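Putative uronate isomerase (Thermotoga maritima, PDB 4NAR) is of unproven function but belongs to the lactate racemase family and may interconvert the stereoisomers of lactate or a related hydroxy acid. Local coordinates at residues F117-E120 / L126-E129; A182-G187 / V349-I354; W337-K340 / D344-K347. One frame throughout, in Å; residues are numbered along the deposited sequence.

From the N terminus, interaction 1 comes first: the chain leaves helix 115-121, turns, and closes a short loop back onto that helix before strand 130-135. Interaction 2 then opens on helix 173-186 and closes only at helix 347-357, a span of some 160 residues that brings the N-terminal part of the chain against the helices of the five-stranded parallel sheet. Interaction 3 lies within that span, folding the turn between helices 332-341 and 347-357 onto the first of them. None of the three cross in sequence. Lys347 touches Leu126 of interaction 1, and Leu339 and Phe345 pack on Ala350 in the 349-354 segment.

Interaction 1: residues F117-E120 / L126-E129; sequences FVSE and LEEE
The flat groups on the loop side are the peptide carbonyl of Glu128 and the carboxylate of Glu127, and each meets one residue of helix 115-121. The carbonyl points its oxygen end-on at the fork of Val118: Glu128 O lies 3.6 Å from Val118 CB, and both methyl groups are almost as near. Ser119 OG lies beside the carboxylate of Glu127, tilted out of its plane and not over its face. Glu127 OE2 and Ser119 OG are 3.7 Å apart and do not form a hydrogen bond. The closer approach is to the methylene, Ser119 OG to Glu127 CG at 3.5 Å.

Next to these contacts, Val118 also makes an apolar one. Its CG1, anti to the backbone N (chi1 163°), reaches CB of Leu126 at 3.6 Å, which places this methyl between the helix and the returning chain. Serine suits the next position because its small side chain lets the backbones come close, with CA of Ser119 and CA of Glu127 4.6 Å apart. Glu127 itself has positive phi (55°), a left-handed conformation that turns the chain, and its charged end stays at the surface.

Thr122, just past the helix, ties the two parts together: its OG1 is hydrogen-bonded to Val118 O and weakly to Leu126 N. On another side of the helix, Phe117 packs on Ile202 and Arg205 of helix 198-213. The whole is a helix-to-strand connection whose loop folds back on the helix before entering strand 130-135 of the lactate racemase N-terminal domain.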
loop_
_atom_site.group_PDB
_atom_site.type_symbol
_atom_site.label_atom_id
_atom_site.label_comp_id
_atom_site.label_asym_id
_atom_site.label_seq_id
_atom_site.Cartn_x
_atom_site.Cartn_y
_atom_site.Cartn_z
ATOM N N PHE A 117 -17.204 14.696 -10.467
ATOM C CA PHE A 117 -16.907 13.490 -9.710
ATOM C C PHE A 117 -15.747 13.711 -8.728
ATOM O O PHE A 117 -15.825 13.302 -7.563
ATOM C CB PHE A 117 -16.609 12.349 -10.686
ATOM C CG PHE A 117 -16.044 11.121 -10.031
ATOM C CD1 PHE A 117 -16.863 10.273 -9.277
ATOM C CD2 PHE A 117 -14.687 10.812 -10.159
ATOM C CE1 PHE A 117 -16.332 9.127 -8.657
ATOM C CE2 PHE A 117 -14.152 9.669 -9.546
ATOM C CZ PHE A 117 -14.977 8.827 -8.792
ATOM N N VAL A 118 -14.684 14.369 -9.198
ATOM C CA VAL A 118 -13.529 14.677 -8.350
ATOM C C VAL A 118 -13.949 15.513 -7.138
ATOM O O VAL A 118 -13.598 15.206 -5.987
ATOM C CB VAL A 118 -12.421 15.401 -9.149
ATOM C CG1 VAL A 118 -11.425 16.099 -8.214
ATOM C CG2 VAL A 118 -11.705 14.415 -10.074
ATOM N N SER A 119 -14.726 16.555 -7.413
ATOM C CA SER A 119 -15.299 17.404 -6.374
ATOM C C SER A 119 -16.116 16.583 -5.364
ATOM O O SER A 119 -15.980 16.758 -4.165
ATOM C CB SER A 119 -16.161 18.497 -7.017
ATOM O OG SER A 119 -16.760 19.323 -6.033
ATOM N N GLU A 120 -16.945 15.675 -5.858
ATOM C CA GLU A 120 -17.797 14.861 -4.995
ATOM C C GLU A 120 -17.023 13.890 -4.093
ATOM O O GLU A 120 -17.439 13.623 -2.968
ATOM C CB GLU A 120 -18.812 14.087 -5.840
ATOM C CG GLU A 120 -20.214 14.088 -5.260
ATOM C CD GLU A 120 -20.711 12.691 -4.940
ATOM O OE1 GLU A 120 -21.077 11.962 -5.893
ATOM O OE2 GLU A 120 -20.729 12.324 -3.738
ATOM N N LEU A 126 -11.043 19.787 -4.408
ATOM C CA LEU A 126 -10.231 19.875 -5.628
ATOM C C LEU A 126 -10.894 20.649 -6.773
ATOM O O LEU A 126 -10.340 21.651 -7.258
ATOM C CB LEU A 126 -9.762 18.494 -6.098
ATOM C CG LEU A 126 -8.496 17.993 -5.389
ATOM C CD1 LEU A 126 -7.399 19.057 -5.439
ATOM C CD2 LEU A 126 -8.796 17.601 -3.945
ATOM N N GLU A 127 -12.064 20.175 -7.202
ATOM C CA GLU A 127 -12.848 20.854 -8.237
ATOM C C GLU A 127 -12.109 21.125 -9.550
ATOM O O GLU A 127 -12.063 22.264 -10.028
ATOM C CB GLU A 127 -13.452 22.148 -7.698
ATOM C CG GLU A 127 -14.894 21.996 -7.232
ATOM C CD GLU A 127 -15.272 23.024 -6.172
ATOM O OE1 GLU A 127 -14.423 23.887 -5.845
ATOM O OE2 GLU A 127 -16.414 22.965 -5.659
ATOM N N GLU A 128 -11.551 20.068 -10.134
ATOM C CA GLU A 128 -10.913 20.156 -11.443
ATOM C C GLU A 128 -10.834 18.773 -12.102
ATOM O O GLU A 128 -10.991 17.750 -11.434
ATOM C CB GLU A 128 -9.506 20.755 -11.318
ATOM C CG GLU A 128 -8.563 19.953 -10.404
ATOM C CD GLU A 128 -7.119 20.445 -10.456
ATOM O OE1 GLU A 128 -6.677 21.055 -9.454
ATOM O OE2 GLU A 128 -6.435 20.216 -11.488
ATOM N N GLU A 129 -10.608 18.759 -13.414
ATOM C CA GLU A 129 -10.344 17.525 -14.153
ATOM C C GLU A 129 -8.984 16.965 -13.729
ATOM O O GLU A 129 -7.990 17.700 -13.702
ATOM C CB GLU A 129 -10.347 17.786 -15.667
ATOM C CG GLU A 129 -11.654 17.465 -16.363
ATOM C CD GLU A 129 -11.733 18.036 -17.777
ATOM O OE1 GLU A 129 -11.659 17.255 -18.755
ATOM O OE2 GLU A 129 -11.877 19.274 -17.915
#

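Interaction 2: residues A182-G187 / V349-I354; sequences AAVLMG and VAAHVI
Val184 carries the helix 173-186 side of this contact, packing against Ala351 and Ile354 of helix 347-357. Its CB already touches the other helix, lying 3.9 Å from CB of Ala351. Of its two branches, CG1 stays over the same methyl group, at 4.0 Å from Ala351 CB. CG1 is wedged between the backbone N and C (chi1 85°), a less usual choice for valine on a helix, and this rotation swings CG2 toward the next turn of the partner helix. There CG2 meets Ile354 at CG2 and CB, both at 3.8 Å, with CD1 slightly farther. It also rests 3.8 Å from the carbonyl oxygen of Ala351. The side chains of Val184 and Ile354 run nearly perpendicular, and the valine methyl lies across the branched base of the isoleucine.

Residue size explains the fit. Alanine at 351 lets the backbones approach until the CA atoms of Val184 and Ala351 are 5.7 Å apart, while Ile354, one turn on, supplies the bulk that covers the valine tip. All three residues are buried and no hydrogen bond joins the segments. Ile354 is backed in turn by Lys332 and Val335 of helix 332-341, and Lys332 NZ hydrogen-bonds to Leu185 O near the C-terminal end of helix 173-186. Just past the helix, Gly187 has positive phi (94°), which suits glycine, and its N still bonds to Ala183 O.

The contact is a close helix-helix packing with alanine at its nearest point. It joins the end of a helix from the lactate racemase N-terminal region to a helix in the crossover between parallel strands 302-308 and 373-379.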
loop_
_atom_site.group_PDB
_atom_site.type_symbol
_atom_site.label_atom_id
_atom_site.label_comp_id
_atom_site.label_asym_id
_atom_site.label_seq_id
_atom_site.Cartn_x
_atom_site.Cartn_y
_atom_site.Cartn_z
ATOM N N ALA A 182 -8.976 12.332 -0.796
ATOM C CA ALA A 182 -10.353 11.858 -0.671
ATOM C C ALA A 182 -10.459 10.922 0.533
ATOM O O ALA A 182 -11.382 11.041 1.350
ATOM C CB ALA A 182 -10.790 11.128 -1.951
ATOM N N ALA A 183 -9.494 10.011 0.646
ATOM C CA ALA A 183 -9.489 9.018 1.715
ATOM C C ALA A 183 -9.339 9.659 3.083
ATOM O O ALA A 183 -10.039 9.296 4.030
ATOM C CB ALA A 183 -8.370 7.984 1.484
ATOM N N VAL A 184 -8.411 10.597 3.202
ATOM C CA VAL A 184 -8.129 11.182 4.508
ATOM C C VAL A 184 -9.281 12.070 5.031
ATOM O O VAL A 184 -9.453 12.228 6.251
ATOM C CB VAL A 184 -6.765 11.917 4.547
ATOM C CG1 VAL A 184 -6.912 13.363 4.034
ATOM C CG2 VAL A 184 -6.170 11.870 5.982
ATOM N N LEU A 185 -10.077 12.623 4.119
ATOM C CA LEU A 185 -11.259 13.378 4.523
ATOM C C LEU A 185 -12.256 12.467 5.249
ATOM O O LEU A 185 -12.820 12.852 6.274
ATOM C CB LEU A 185 -11.909 14.052 3.316
ATOM C CG LEU A 185 -11.128 15.214 2.688
ATOM C CD1 LEU A 185 -11.927 15.813 1.534
ATOM C CD2 LEU A 185 -10.793 16.290 3.733
HETATM N N MSE A 186 -12.470 11.259 4.727
HETATM C CA MSE A 186 -13.220 10.251 5.472
HETATM C C MSE A 186 -12.426 9.829 6.719
HETATM O O MSE A 186 -12.969 9.767 7.830
HETATM C CB MSE A 186 -13.550 9.035 4.590
HETATM C CG MSE A 186 -14.204 7.885 5.353
HETATM SE SE MSE A 186 -14.907 6.393 4.262
HETATM C CE MSE A 186 -16.514 7.280 3.561
ATOM N N GLY A 187 -11.143 9.531 6.535
ATOM C CA GLY A 187 -10.284 9.254 7.666
ATOM C C GLY A 187 -10.166 7.778 7.996
ATOM O O GLY A 187 -11.133 7.025 7.883
ATOM N N VAL A 349 1.610 13.850 0.832
ATOM C CA VAL A 349 2.291 14.179 2.087
ATOM C C VAL A 349 1.315 14.706 3.159
ATOM O O VAL A 349 1.379 14.297 4.331
ATOM C CB VAL A 349 3.398 15.232 1.861
ATOM C CG1 VAL A 349 3.999 15.694 3.200
ATOM C CG2 VAL A 349 4.474 14.681 0.928
ATOM N N ALA A 350 0.418 15.608 2.757
ATOM C CA ALA A 350 -0.569 16.139 3.693
ATOM C C ALA A 350 -1.404 15.004 4.286
ATOM O O ALA A 350 -1.602 14.930 5.510
ATOM C CB ALA A 350 -1.477 17.178 3.009
ATOM N N ALA A 351 -1.891 14.116 3.422
ATOM C CA ALA A 351 -2.708 12.996 3.893
ATOM C C ALA A 351 -1.891 12.072 4.818
ATOM O O ALA A 351 -2.387 11.613 5.859
ATOM C CB ALA A 351 -3.305 12.216 2.698
ATOM N N HIS A 352 -0.640 11.817 4.436
ATOM C CA HIS A 352 0.243 10.920 5.188
ATOM C C HIS A 352 0.407 11.359 6.649
ATOM O O HIS A 352 0.246 10.574 7.593
ATOM C CB HIS A 352 1.619 10.890 4.531
ATOM C CG HIS A 352 2.720 10.436 5.450
ATOM N ND1 HIS A 352 2.878 9.125 5.835
ATOM C CD2 HIS A 352 3.729 11.132 6.034
ATOM C CE1 HIS A 352 3.941 9.024 6.629
ATOM N NE2 HIS A 352 4.464 10.224 6.767
ATOM N N VAL A 353 0.743 12.632 6.799
ATOM C CA VAL A 353 0.943 13.267 8.092
ATOM C C VAL A 353 -0.298 13.134 9.017
ATOM O O VAL A 353 -0.181 12.737 10.170
ATOM C CB VAL A 353 1.413 14.734 7.843
ATOM C CG1 VAL A 353 0.712 15.715 8.748
ATOM C CG2 VAL A 353 2.943 14.816 7.911
ATOM N N ILE A 354 -1.485 13.429 8.505
ATOM C CA ILE A 354 -2.708 13.238 9.275
ATOM C C ILE A 354 -2.890 11.762 9.610
ATOM O O ILE A 354 -3.227 11.405 10.748
ATOM C CB ILE A 354 -3.941 13.685 8.481
ATOM C CG1 ILE A 354 -3.823 15.162 8.077
ATOM C CG2 ILE A 354 -5.227 13.421 9.293
ATOM C CD1 ILE A 354 -4.878 15.623 7.046
#

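Interaction 3: residues W337-K340 / D344-K347; sequences WYLK and DFNK
Tyr338 and Phe345 meet as a T-shaped pair, the edge of the tyrosine ring directed at one face of the phenylalanine. The ring centroids are 5.4 Å apart and the planes stand at 86°. The touching atom is Tyr338 CE1, placed 3.9 Å from Phe345 CD2 and nearly as close to CG, so the edge comes down over the rim of the face and not over its middle. Leu339 makes the second contact: its methyl CD2 packs 3.6 Å from Phe345 CB and also lies near the phenylalanine carbonyl oxygen.

Both aromatic side chains start toward each other, and with chi1 close to trans (Phe345 -169°, Tyr338 -175°) each ring extends away from its own backbone N to meet the other. Farther out, Ile327 of helix 318-327 touches both side chains, and His342 stacks on Tyr338. Leu339 is backed by Trp181 of helix 173-186, the same indole that receives Lys347 in a cation-pi contact. The turn carrying Phe345 is anchored by its neighbour Asn346, the N-cap of helix 347-357, whose OD1 accepts a hydrogen bond from Val349 N. A sulfate ion, probably from the crystallisation liquor, lies about 4 Å from the Tyr338 side chain.

No hydrogen bond crosses between the two segments, and their hold on each other is apolar and aromatic. Aromatic residues suit both places because a slightly positive C-H edge is favoured over an electron-rich ring face. The edge-to-face geometry therefore probably favours this mutual orientation of the rings, adding direction to the less directional grip of Leu339.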
loop_
_atom_site.group_PDB
_atom_site.type_symbol
_atom_site.label_atom_id
_atom_site.label_comp_id
_atom_site.label_asym_id
_atom_site.label_seq_id
_atom_site.Cartn_x
_atom_site.Cartn_y
_atom_site.Cartn_z
ATOM N N TRP A 337 -5.896 23.873 7.620
ATOM C CA TRP A 337 -5.510 25.257 7.839
ATOM C C TRP A 337 -4.178 25.560 7.145
ATOM O O TRP A 337 -4.000 26.612 6.521
ATOM C CB TRP A 337 -5.398 25.535 9.337
ATOM C CG TRP A 337 -4.693 26.827 9.647
ATOM C CD1 TRP A 337 -5.248 28.081 9.673
ATOM C CD2 TRP A 337 -3.304 26.997 9.974
ATOM N NE1 TRP A 337 -4.287 29.017 9.995
ATOM C CE2 TRP A 337 -3.082 28.376 10.189
ATOM C CE3 TRP A 337 -2.220 26.116 10.115
ATOM C CZ2 TRP A 337 -1.834 28.898 10.534
ATOM C CZ3 TRP A 337 -0.974 26.633 10.449
ATOM C CH2 TRP A 337 -0.792 28.012 10.655
ATOM N N TYR A 338 -3.240 24.630 7.259
ATOM C CA TYR A 338 -1.916 24.803 6.665
ATOM C C TYR A 338 -2.037 24.894 5.133
ATOM O O TYR A 338 -1.257 25.588 4.475
ATOM C CB TYR A 338 -1.016 23.635 7.082
ATOM C CG TYR A 338 0.418 23.736 6.631
ATOM C CD1 TYR A 338 0.835 23.163 5.434
ATOM C CD2 TYR A 338 1.373 24.373 7.414
ATOM C CE1 TYR A 338 2.164 23.233 5.019
ATOM C CE2 TYR A 338 2.705 24.451 7.004
ATOM C CZ TYR A 338 3.087 23.874 5.805
ATOM O OH TYR A 338 4.388 23.950 5.379
ATOM N N LEU A 339 -3.019 24.190 4.572
ATOM C CA LEU A 339 -3.248 24.211 3.130
ATOM C C LEU A 339 -3.974 25.476 2.647
ATOM O O LEU A 339 -3.869 25.854 1.473
ATOM C CB LEU A 339 -3.962 22.936 2.673
ATOM C CG LEU A 339 -3.012 21.742 2.813
ATOM C CD1 LEU A 339 -3.796 20.443 2.903
ATOM C CD2 LEU A 339 -2.057 21.693 1.645
ATOM N N LYS A 340 -4.708 26.128 3.544
ATOM C CA LYS A 340 -5.205 27.455 3.224
ATOM C C LYS A 340 -4.008 28.375 3.055
ATOM O O LYS A 340 -3.957 29.152 2.106
ATOM C CB LYS A 340 -6.163 27.975 4.296
ATOM C CG LYS A 340 -7.510 27.280 4.271
ATOM C CD LYS A 340 -8.035 27.155 2.840
ATOM C CE LYS A 340 -9.165 26.124 2.735
ATOM N NZ LYS A 340 -9.928 26.251 1.452
ATOM N N ASP A 344 -0.398 25.174 -2.553
ATOM C CA ASP A 344 0.385 24.329 -3.454
ATOM C C ASP A 344 0.988 23.075 -2.789
ATOM O O ASP A 344 1.558 22.220 -3.478
ATOM C CB ASP A 344 1.514 25.147 -4.076
ATOM C CG ASP A 344 2.459 25.724 -3.026
ATOM O OD1 ASP A 344 2.028 25.899 -1.854
ATOM O OD2 ASP A 344 3.629 26.017 -3.367
ATOM N N PHE A 345 0.877 22.961 -1.464
ATOM C CA PHE A 345 1.530 21.868 -0.740
ATOM C C PHE A 345 0.965 20.520 -1.175
ATOM O O PHE A 345 -0.251 20.382 -1.388
ATOM C CB PHE A 345 1.372 22.046 0.771
ATOM C CG PHE A 345 2.235 21.122 1.585
ATOM C CD1 PHE A 345 1.716 19.934 2.102
ATOM C CD2 PHE A 345 3.570 21.442 1.845
ATOM C CE1 PHE A 345 2.516 19.080 2.867
ATOM C CE2 PHE A 345 4.377 20.594 2.612
ATOM C CZ PHE A 345 3.852 19.411 3.116
ATOM N N ASN A 346 1.856 19.541 -1.318
ATOM C CA ASN A 346 1.491 18.226 -1.831
ATOM C C ASN A 346 0.497 17.467 -0.932
ATOM O O ASN A 346 0.788 17.187 0.235
ATOM C CB ASN A 346 2.742 17.374 -2.045
ATOM C CG ASN A 346 2.412 16.002 -2.599
ATOM O OD1 ASN A 346 2.102 15.066 -1.843
ATOM N ND2 ASN A 346 2.454 15.876 -3.928
ATOM N N LYS A 347 -0.650 17.091 -1.495
ATOM C CA LYS A 347 -1.724 16.491 -0.711
ATOM C C LYS A 347 -1.488 15.047 -0.254
ATOM O O LYS A 347 -2.126 14.586 0.710
ATOM C CB LYS A 347 -3.054 16.630 -1.455
ATOM C CG LYS A 347 -3.615 18.045 -1.367
ATOM C CD LYS A 347 -4.840 18.229 -2.236
ATOM C CE LYS A 347 -5.282 19.690 -2.239
ATOM N NZ LYS A 347 -6.264 19.934 -1.160
#